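Local structure of REP-associated tyrosine transposase (4ER8) at residues A[40-45]-A[78-83]; A[46-51]-A[62-67]. The protein binds the hairpins of repeated extragenic palindromes and, as a tyrosine transposase, cleaves and recombines the mosaic DNA elements that contain them. One frame throughout, in Å; residues are numbered along the deposited sequence.

Contact 1 of 2, residues A[40-45]-A[78-83]; sequences IKVKRD and REIKKQ. With nucleotides of chain B.
K41 and Q83 meet at one margin of this helix-helix contact. The bent lysine chain crosses the glutamine at about a right angle, and its CE lies 3.8 Å from Q83 NE2. This is packing, not a bond: Q83 NE2 donates to a DNA phosphate instead. V42 comes next and carries the contact. With CG1 anti to the backbone N (chi1 -176°), both its methyl branches reach the facing helix. CG2 lies 3.7 Å from I80 CG1 and also touches E79 CB and Q83 CG. CG1 rests 3.8 Å from E79 CB. The contact is small and mainly apolar, with no hydrogen bond between the segments. The axes of 40-45 and 78-83 approach to 9.2 Å and run roughly antiparallel, at 149°.

Segment 78-83 also binds the DNA, through two bases and a phosphate. R78 NE donates to O2 of the DT29 base of chain B (3.3 Å); this oxygen lies at the guanidinium edge, near its plane. K82 NZ donates to base atom N3 of DC27 of chain B (3.1 Å). K82 NZ also makes a weak hydrogen bond, part of a salt bridge, to E79 OE2. K81 NZ binds phosphate oxygen OP1 of DC30 of chain B, and also R97 O and Q95 O.

Helix 73-87 packs on helix 32-45, where I80 also touches I39 and Q83 touches A38. Helix 32-45 leads directly towards strand 49-55.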
loop_
_atom_site.group_PDB
_atom_site.type_symbol
_atom_site.label_atom_id
_atom_site.label_comp_id
_atom_site.label_asym_id
_atom_site.label_seq_id
_atom_site.Cartn_x
_atom_site.Cartn_y
_atom_site.Cartn_z
ATOM N N ILE A 40 10.509 -5.944 4.396
ATOM C CA ILE A 40 11.373 -7.126 4.267
ATOM C C ILE A 40 11.471 -7.945 5.567
ATOM O O ILE A 40 11.214 -9.162 5.567
ATOM C CB ILE A 40 12.808 -6.724 3.890
ATOM C CG1 ILE A 40 12.859 -5.798 2.657
ATOM C CG2 ILE A 40 13.674 -7.985 3.763
ATOM C CD1 ILE A 40 12.231 -6.385 1.433
ATOM N N LYS A 41 11.835 -7.270 6.664
ATOM C CA LYS A 41 11.991 -7.935 7.966
ATOM C C LYS A 41 10.724 -8.684 8.364
ATOM O O LYS A 41 10.792 -9.821 8.827
ATOM C CB LYS A 41 12.408 -6.932 9.058
ATOM C CG LYS A 41 12.815 -7.559 10.417
ATOM C CD LYS A 41 14.337 -7.392 10.693
ATOM C CE LYS A 41 14.695 -7.109 12.195
ATOM N NZ LYS A 41 14.703 -8.315 13.124
ATOM N N VAL A 42 9.574 -8.038 8.157
ATOM C CA VAL A 42 8.266 -8.578 8.567
ATOM C C VAL A 42 7.813 -9.702 7.632
ATOM O O VAL A 42 7.271 -10.733 8.075
ATOM C CB VAL A 42 7.173 -7.442 8.683
ATOM C CG1 VAL A 42 5.833 -7.999 9.219
ATOM C CG2 VAL A 42 7.656 -6.323 9.593
ATOM N N LYS A 43 8.057 -9.499 6.337
ATOM C CA LYS A 43 7.640 -10.443 5.314
ATOM C C LYS A 43 8.282 -11.784 5.576
ATOM O O LYS A 43 7.595 -12.818 5.525
ATOM C CB LYS A 43 7.998 -9.928 3.926
ATOM C CG LYS A 43 7.276 -10.638 2.803
ATOM C CD LYS A 43 7.642 -10.042 1.435
ATOM C CE LYS A 43 6.900 -10.732 0.277
ATOM N NZ LYS A 43 6.954 -12.225 0.387
ATOM N N ARG A 44 9.587 -11.748 5.878
ATOM C CA ARG A 44 10.358 -12.943 6.285
ATOM C C ARG A 44 9.690 -13.718 7.445
ATOM O O ARG A 44 9.470 -14.934 7.348
ATOM C CB ARG A 44 11.817 -12.577 6.654
ATOM C CG ARG A 44 12.734 -12.103 5.462
ATOM C CD ARG A 44 14.158 -11.585 5.898
ATOM N NE ARG A 44 14.828 -12.490 6.849
ATOM C CZ ARG A 44 15.006 -12.245 8.155
ATOM N NH1 ARG A 44 14.590 -11.097 8.696
ATOM N NH2 ARG A 44 15.615 -13.152 8.927
ATOM N N ASP A 45 9.331 -13.003 8.517
ATOM C CA ASP A 45 8.795 -13.633 9.733
ATOM C C ASP A 45 7.338 -14.105 9.611
ATOM O O ASP A 45 6.916 -15.063 10.273
ATOM C CB ASP A 45 9.002 -12.691 10.926
ATOM C CG ASP A 45 10.472 -12.232 11.056
ATOM O OD1 ASP A 45 11.379 -13.064 10.787
ATOM O OD2 ASP A 45 10.736 -11.047 11.412
ATOM N N ARG A 78 1.051 -4.367 12.063
ATOM C CA ARG A 78 1.490 -3.801 13.325
ATOM C C ARG A 78 3.000 -3.826 13.377
ATOM O O ARG A 78 3.637 -2.826 13.751
ATOM C CB ARG A 78 0.894 -4.501 14.515
ATOM C CG ARG A 78 1.255 -3.798 15.778
ATOM C CD ARG A 78 1.517 -4.747 16.890
ATOM N NE ARG A 78 0.332 -5.385 17.482
ATOM C CZ ARG A 78 0.175 -6.702 17.574
ATOM N NH1 ARG A 78 1.116 -7.545 17.087
ATOM N NH2 ARG A 78 -0.911 -7.178 18.160
ATOM N N GLU A 79 3.579 -4.935 12.938
ATOM C CA GLU A 79 5.012 -4.997 12.934
ATOM C C GLU A 79 5.585 -4.000 11.933
ATOM O O GLU A 79 6.511 -3.251 12.263
ATOM C CB GLU A 79 5.514 -6.427 12.712
ATOM C CG GLU A 79 5.187 -7.459 13.852
ATOM C CD GLU A 79 5.584 -6.996 15.284
ATOM O OE1 GLU A 79 6.525 -6.148 15.443
ATOM O OE2 GLU A 79 4.952 -7.502 16.250
ATOM N N ILE A 80 5.018 -3.906 10.730
ATOM C CA ILE A 80 5.629 -3.017 9.731
ATOM C C ILE A 80 5.749 -1.595 10.220
ATOM O O ILE A 80 6.826 -1.026 10.187
ATOM C CB ILE A 80 4.919 -3.060 8.355
ATOM C CG1 ILE A 80 5.008 -4.458 7.751
ATOM C CG2 ILE A 80 5.527 -2.056 7.389
ATOM C CD1 ILE A 80 4.071 -4.647 6.632
ATOM N N LYS A 81 4.648 -1.011 10.674
ATOM C CA LYS A 81 4.650 0.394 11.124
ATOM C C LYS A 81 5.570 0.470 12.293
ATOM O O LYS A 81 6.199 1.490 12.494
ATOM C CB LYS A 81 3.265 0.868 11.564
ATOM C CG LYS A 81 2.235 0.943 10.460
ATOM C CD LYS A 81 0.817 0.987 10.991
ATOM C CE LYS A 81 0.175 2.297 10.714
ATOM N NZ LYS A 81 -1.182 2.356 11.333
ATOM N N LYS A 82 5.668 -0.618 13.057
ATOM C CA LYS A 82 6.568 -0.617 14.226
ATOM C C LYS A 82 8.041 -0.537 13.818
ATOM O O LYS A 82 8.720 0.409 14.219
ATOM C CB LYS A 82 6.326 -1.812 15.128
ATOM C CG LYS A 82 7.051 -1.749 16.463
ATOM C CD LYS A 82 6.341 -2.587 17.543
ATOM C CE LYS A 82 6.498 -4.083 17.323
ATOM N NZ LYS A 82 5.534 -4.895 18.170
ATOM N N GLN A 83 8.523 -1.493 13.010
ATOM C CA GLN A 83 9.916 -1.442 12.526
ATOM C C GLN A 83 10.244 -0.079 11.994
ATOM O O GLN A 83 11.210 0.525 12.394
ATOM C CB GLN A 83 10.213 -2.437 11.408
ATOM C CG GLN A 83 9.957 -3.884 11.727
ATOM C CD GLN A 83 10.916 -4.480 12.746
ATOM O OE1 GLN A 83 10.469 -5.163 13.671
ATOM N NE2 GLN A 83 12.231 -4.259 12.568
ATOM P P DT B 29 3.990 2.842 16.098
ATOM O OP1 DT B 29 4.628 2.587 14.777
ATOM O OP2 DT B 29 3.581 4.204 16.511
ATOM O "O5'" DT B 29 2.802 1.786 16.373
ATOM C "C5'" DT B 29 2.951 0.501 15.746
ATOM C "C4'" DT B 29 1.662 -0.300 15.768
ATOM O "O4'" DT B 29 1.474 -0.727 17.110
ATOM C "C3'" DT B 29 0.388 0.460 15.400
ATOM O "O3'" DT B 29 -0.243 -0.182 14.274
ATOM C "C2'" DT B 29 -0.437 0.485 16.682
ATOM C "C1'" DT B 29 0.116 -0.708 17.436
ATOM N N1 DT B 29 0.056 -0.540 18.914
ATOM C C2 DT B 29 -0.285 -1.628 19.675
ATOM O O2 DT B 29 -0.533 -2.699 19.190
ATOM N N3 DT B 29 -0.329 -1.424 21.025
ATOM C C4 DT B 29 -0.063 -0.216 21.642
ATOM O O4 DT B 29 -0.119 -0.064 22.836
ATOM C C5 DT B 29 0.279 0.875 20.803
ATOM C C7 DT B 29 0.545 2.187 21.451
ATOM C C6 DT B 29 0.336 0.682 19.480
ATOM P P DC B 30 -1.748 0.128 13.855
ATOM O OP1 DC B 30 -1.822 0.135 12.385
ATOM O OP2 DC B 30 -2.276 1.303 14.602
ATOM O "O5'" DC B 30 -2.492 -1.169 14.463
ATOM C "C5'" DC B 30 -2.173 -2.440 13.981
ATOM C "C4'" DC B 30 -2.960 -3.538 14.688
ATOM O "O4'" DC B 30 -2.579 -3.555 16.066
ATOM C "C3'" DC B 30 -4.459 -3.401 14.731
ATOM O "O3'" DC B 30 -4.954 -4.095 13.634
ATOM C "C2'" DC B 30 -4.851 -4.111 16.010
ATOM C "C1'" DC B 30 -3.656 -3.903 16.912
ATOM N N1 DC B 30 -3.738 -2.800 17.945
ATOM C C2 DC B 30 -4.238 -3.042 19.206
ATOM O O2 DC B 30 -4.658 -4.167 19.432
ATOM N N3 DC B 30 -4.280 -2.040 20.143
ATOM C C4 DC B 30 -3.832 -0.816 19.830
ATOM N N4 DC B 30 -3.870 0.134 20.748
ATOM C C5 DC B 30 -3.299 -0.531 18.544
ATOM C C6 DC B 30 -3.264 -1.548 17.655
ATOM P P DC B 27 5.137 -1.336 26.883
ATOM O OP1 DC B 27 5.615 -0.594 28.073
ATOM O OP2 DC B 27 3.740 -1.147 26.378
ATOM O "O5'" DC B 27 6.167 -1.034 25.691
ATOM C "C5'" DC B 27 7.194 -0.104 25.877
ATOM C "C4'" DC B 27 7.918 0.089 24.567
ATOM O "O4'" DC B 27 8.237 -1.212 24.014
ATOM C "C3'" DC B 27 7.109 0.794 23.501
ATOM O "O3'" DC B 27 7.985 1.535 22.822
ATOM C "C2'" DC B 27 6.685 -0.273 22.517
ATOM C "C1'" DC B 27 7.727 -1.354 22.721
ATOM N N1 DC B 27 7.103 -2.679 22.598
ATOM C C2 DC B 27 7.110 -3.225 21.315
ATOM O O2 DC B 27 7.645 -2.566 20.400
ATOM N N3 DC B 27 6.551 -4.455 21.111
ATOM C C4 DC B 27 5.979 -5.103 22.120
ATOM N N4 DC B 27 5.440 -6.285 21.807
ATOM C C5 DC B 27 5.958 -4.563 23.453
ATOM C C6 DC B 27 6.523 -3.347 23.647
#

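Contact 2 of 2, residues A[46-51]-A[62-67]. With nucleotides of chain B.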
loop_
_atom_site.group_PDB
_atom_site.type_symbol
_atom_site.label_atom_id
_atom_site.label_comp_id
_atom_site.label_asym_id
_atom_site.label_seq_id
_atom_site.Cartn_x
_atom_site.Cartn_y
_atom_site.Cartn_z
ATOM N N ARG A 46 6.577 -13.430 8.753
ATOM C CA ARG A 46 5.166 -13.762 8.557
ATOM C C ARG A 46 4.912 -13.666 7.079
ATOM O O ARG A 46 4.499 -12.615 6.596
ATOM C CB ARG A 46 4.273 -12.792 9.320
ATOM C CG ARG A 46 4.534 -12.753 10.834
ATOM C CD ARG A 46 3.720 -11.661 11.505
ATOM N NE ARG A 46 4.046 -11.477 12.916
ATOM C CZ ARG A 46 3.284 -11.897 13.920
ATOM N NH1 ARG A 46 2.138 -12.535 13.668
ATOM N NH2 ARG A 46 3.668 -11.671 15.177
ATOM N N PRO A 47 5.204 -14.747 6.335
ATOM C CA PRO A 47 5.145 -14.671 4.858
ATOM C C PRO A 47 3.832 -14.106 4.295
ATOM O O PRO A 47 2.746 -14.377 4.823
ATOM C CB PRO A 47 5.353 -16.141 4.404
ATOM C CG PRO A 47 5.216 -16.972 5.641
ATOM C CD PRO A 47 5.645 -16.074 6.793
ATOM N N PHE A 48 3.945 -13.294 3.248
ATOM C CA PHE A 48 2.772 -12.944 2.423
ATOM C C PHE A 48 3.209 -12.611 1.003
ATOM O O PHE A 48 4.397 -12.435 0.754
ATOM C CB PHE A 48 1.944 -11.799 3.033
ATOM C CG PHE A 48 2.682 -10.486 3.132
ATOM C CD1 PHE A 48 2.501 -9.507 2.172
ATOM C CD2 PHE A 48 3.527 -10.226 4.212
ATOM C CE1 PHE A 48 3.156 -8.281 2.287
ATOM C CE2 PHE A 48 4.185 -9.042 4.325
ATOM C CZ PHE A 48 4.021 -8.051 3.364
ATOM N N GLU A 49 2.245 -12.520 0.087
ATOM C CA GLU A 49 2.540 -12.094 -1.271
ATOM C C GLU A 49 2.108 -10.632 -1.498
ATOM O O GLU A 49 0.940 -10.272 -1.273
ATOM C CB GLU A 49 1.872 -13.034 -2.283
ATOM C CG GLU A 49 2.757 -13.360 -3.504
ATOM C CD GLU A 49 1.941 -13.514 -4.795
ATOM O OE1 GLU A 49 2.475 -13.162 -5.886
ATOM O OE2 GLU A 49 0.765 -13.965 -4.719
ATOM N N ILE A 50 3.068 -9.800 -1.897
ATOM C CA ILE A 50 2.790 -8.451 -2.331
ATOM C C ILE A 50 2.269 -8.483 -3.770
ATOM O O ILE A 50 3.058 -8.533 -4.719
ATOM C CB ILE A 50 4.030 -7.561 -2.298
ATOM C CG1 ILE A 50 4.622 -7.499 -0.885
ATOM C CG2 ILE A 50 3.677 -6.160 -2.791
ATOM C CD1 ILE A 50 5.828 -6.506 -0.699
ATOM N N ASN A 51 0.942 -8.441 -3.923
ATOM C CA ASN A 51 0.319 -8.334 -5.230
ATOM C C ASN A 51 0.683 -6.989 -5.861
ATOM O O ASN A 51 1.104 -6.944 -7.033
ATOM C CB ASN A 51 -1.184 -8.489 -5.119
ATOM C CG ASN A 51 -1.599 -9.904 -4.823
ATOM O OD1 ASN A 51 -1.658 -10.726 -5.714
ATOM N ND2 ASN A 51 -1.910 -10.192 -3.568
ATOM N N CYS A 62 -1.694 -0.639 -0.846
ATOM C CA CYS A 62 -1.146 -1.898 -1.359
ATOM C C CYS A 62 -2.135 -3.075 -1.364
ATOM O O CYS A 62 -3.211 -2.996 -0.785
ATOM C CB CYS A 62 0.113 -2.237 -0.591
ATOM S SG CYS A 62 -0.270 -2.658 1.082
ATOM N N ILE A 63 -1.769 -4.155 -2.046
ATOM C CA ILE A 63 -2.557 -5.408 -2.051
ATOM C C ILE A 63 -1.752 -6.639 -1.609
ATOM O O ILE A 63 -0.667 -6.890 -2.154
ATOM C CB ILE A 63 -3.125 -5.695 -3.423
ATOM C CG1 ILE A 63 -4.017 -4.538 -3.884
ATOM C CG2 ILE A 63 -3.930 -6.954 -3.366
ATOM C CD1 ILE A 63 -4.337 -4.533 -5.407
ATOM N N TRP A 64 -2.275 -7.381 -0.633
ATOM C CA TRP A 64 -1.603 -8.606 -0.132
ATOM C C TRP A 64 -2.459 -9.834 -0.293
ATOM O O TRP A 64 -3.689 -9.763 -0.315
ATOM C CB TRP A 64 -1.315 -8.578 1.376
ATOM C CG TRP A 64 -0.494 -7.480 1.892
ATOM C CD1 TRP A 64 0.276 -6.631 1.177
ATOM C CD2 TRP A 64 -0.306 -7.142 3.273
ATOM N NE1 TRP A 64 0.891 -5.734 2.025
ATOM C CE2 TRP A 64 0.565 -6.045 3.318
ATOM C CE3 TRP A 64 -0.801 -7.659 4.471
ATOM C CZ2 TRP A 64 0.945 -5.427 4.530
ATOM C CZ3 TRP A 64 -0.425 -7.042 5.687
ATOM C CH2 TRP A 64 0.436 -5.939 5.698
ATOM N N THR A 65 -1.807 -10.976 -0.348
ATOM C CA THR A 65 -2.513 -12.245 -0.352
ATOM C C THR A 65 -1.788 -13.065 0.679
ATOM O O THR A 65 -0.562 -13.218 0.616
ATOM C CB THR A 65 -2.400 -12.957 -1.702
ATOM O OG1 THR A 65 -3.138 -12.223 -2.686
ATOM C CG2 THR A 65 -2.939 -14.403 -1.607
ATOM N N LEU A 66 -2.534 -13.582 1.636
ATOM C CA LEU A 66 -1.909 -14.276 2.737
ATOM C C LEU A 66 -1.922 -15.793 2.488
ATOM O O LEU A 66 -2.823 -16.300 1.801
ATOM C CB LEU A 66 -2.592 -13.922 4.078
ATOM C CG LEU A 66 -2.663 -12.480 4.597
ATOM C CD1 LEU A 66 -3.021 -12.478 6.067
ATOM C CD2 LEU A 66 -1.403 -11.700 4.417
ATOM N N PRO A 67 -0.939 -16.511 3.072
ATOM C CA PRO A 67 -0.778 -17.949 3.014
ATOM C C PRO A 67 -2.076 -18.680 3.290
ATOM O O PRO A 67 -3.014 -18.106 3.841
ATOM C CB PRO A 67 0.186 -18.210 4.162
ATOM C CG PRO A 67 1.046 -16.981 4.193
ATOM C CD PRO A 67 0.090 -15.885 3.936
ATOM P P DA B 12 2.147 -12.542 19.026
ATOM O OP1 DA B 12 2.207 -12.550 17.558
ATOM O OP2 DA B 12 2.123 -13.843 19.728
ATOM O "O5'" DA B 12 3.304 -11.567 19.567
ATOM C "C5'" DA B 12 3.523 -10.331 18.969
ATOM C "C4'" DA B 12 4.687 -9.604 19.618
ATOM O "O4'" DA B 12 4.363 -9.226 20.983
ATOM C "C3'" DA B 12 5.936 -10.468 19.749
ATOM O "O3'" DA B 12 7.100 -9.639 19.699
ATOM C "C2'" DA B 12 5.801 -11.112 21.132
ATOM C "C1'" DA B 12 5.232 -9.924 21.902
ATOM N N9 DA B 12 4.486 -10.338 23.085
ATOM C C8 DA B 12 4.058 -11.606 23.401
ATOM N N7 DA B 12 3.381 -11.676 24.527
ATOM C C5 DA B 12 3.377 -10.359 24.977
ATOM C C6 DA B 12 2.821 -9.748 26.127
ATOM N N6 DA B 12 2.143 -10.443 27.053
ATOM N N1 DA B 12 2.979 -8.403 26.287
ATOM C C2 DA B 12 3.657 -7.719 25.343
ATOM N N3 DA B 12 4.233 -8.187 24.231
ATOM C C4 DA B 12 4.047 -9.519 24.105
#
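F48 and W64 bring their rings together at the open end of the beta hairpin formed by strands 49-55 and 59-65. The centroid of the phenyl ring is 4.2 Å from that of the indole five-membered ring. The planes are inclined at 37°, so the pair is oblique. F48 CE1 sits over one face of the indole, offset toward its rim, 3.4 Å from W64 NE1. With CG set between the backbone N and the carbonyl carbon (chi1 64°), the F48 ring is brought over the indole. F48 CB packs against L66 CD2. W64 also stacks with W77 of helix 73-87.

E49 and T65 form an antiparallel hydrogen-bonded pair. E49 N donates to T65 O (2.9 Å), and T65 N donates to E49 O (3.0 Å). I50 and W64 form the next, non-hydrogen-bonded pair, on the other face of the sheet from E49 and T65. The bond from N51 N to I63 O is weak.

The N51 side chain crosses T65 obliquely. Its ND2 donates to T65 OG1, which lies close to the amide plane. N51 OD1 is bonded to Y109 OH, so both ends of the amide are held. N51 CB packs on I63 CG2 at 3.6 Å.

Before the strand, R46 extends toward the DNA. Its NH2 makes a nearly straight bond (172°) to phosphate oxygen OP1 of DA12 of chain B, 2.9 Å away.

Overall arrangement
The centres of contacts 1 and 2 are 12 Å apart. Contact 2 is nested in the chain loop closed by contact 1: helix 32-45, hairpin strands 49-55 and 59-65, then helix 73-87. Contact 1 pairs the two helices, and contact 2 pairs the two strands between them. They touch directly. K43 NZ probably bonds to F48 O (2.6 Å), and I80 CD1 packs on W64 CZ2. Helices 32-45 and 73-87 thus both pack against the hairpin of the four-stranded antiparallel sheet, consistent with an RNA-recognition-motif-like fold. DNA is bound from both contacts, by helix 73-87 and by R46 just before strand 49-55.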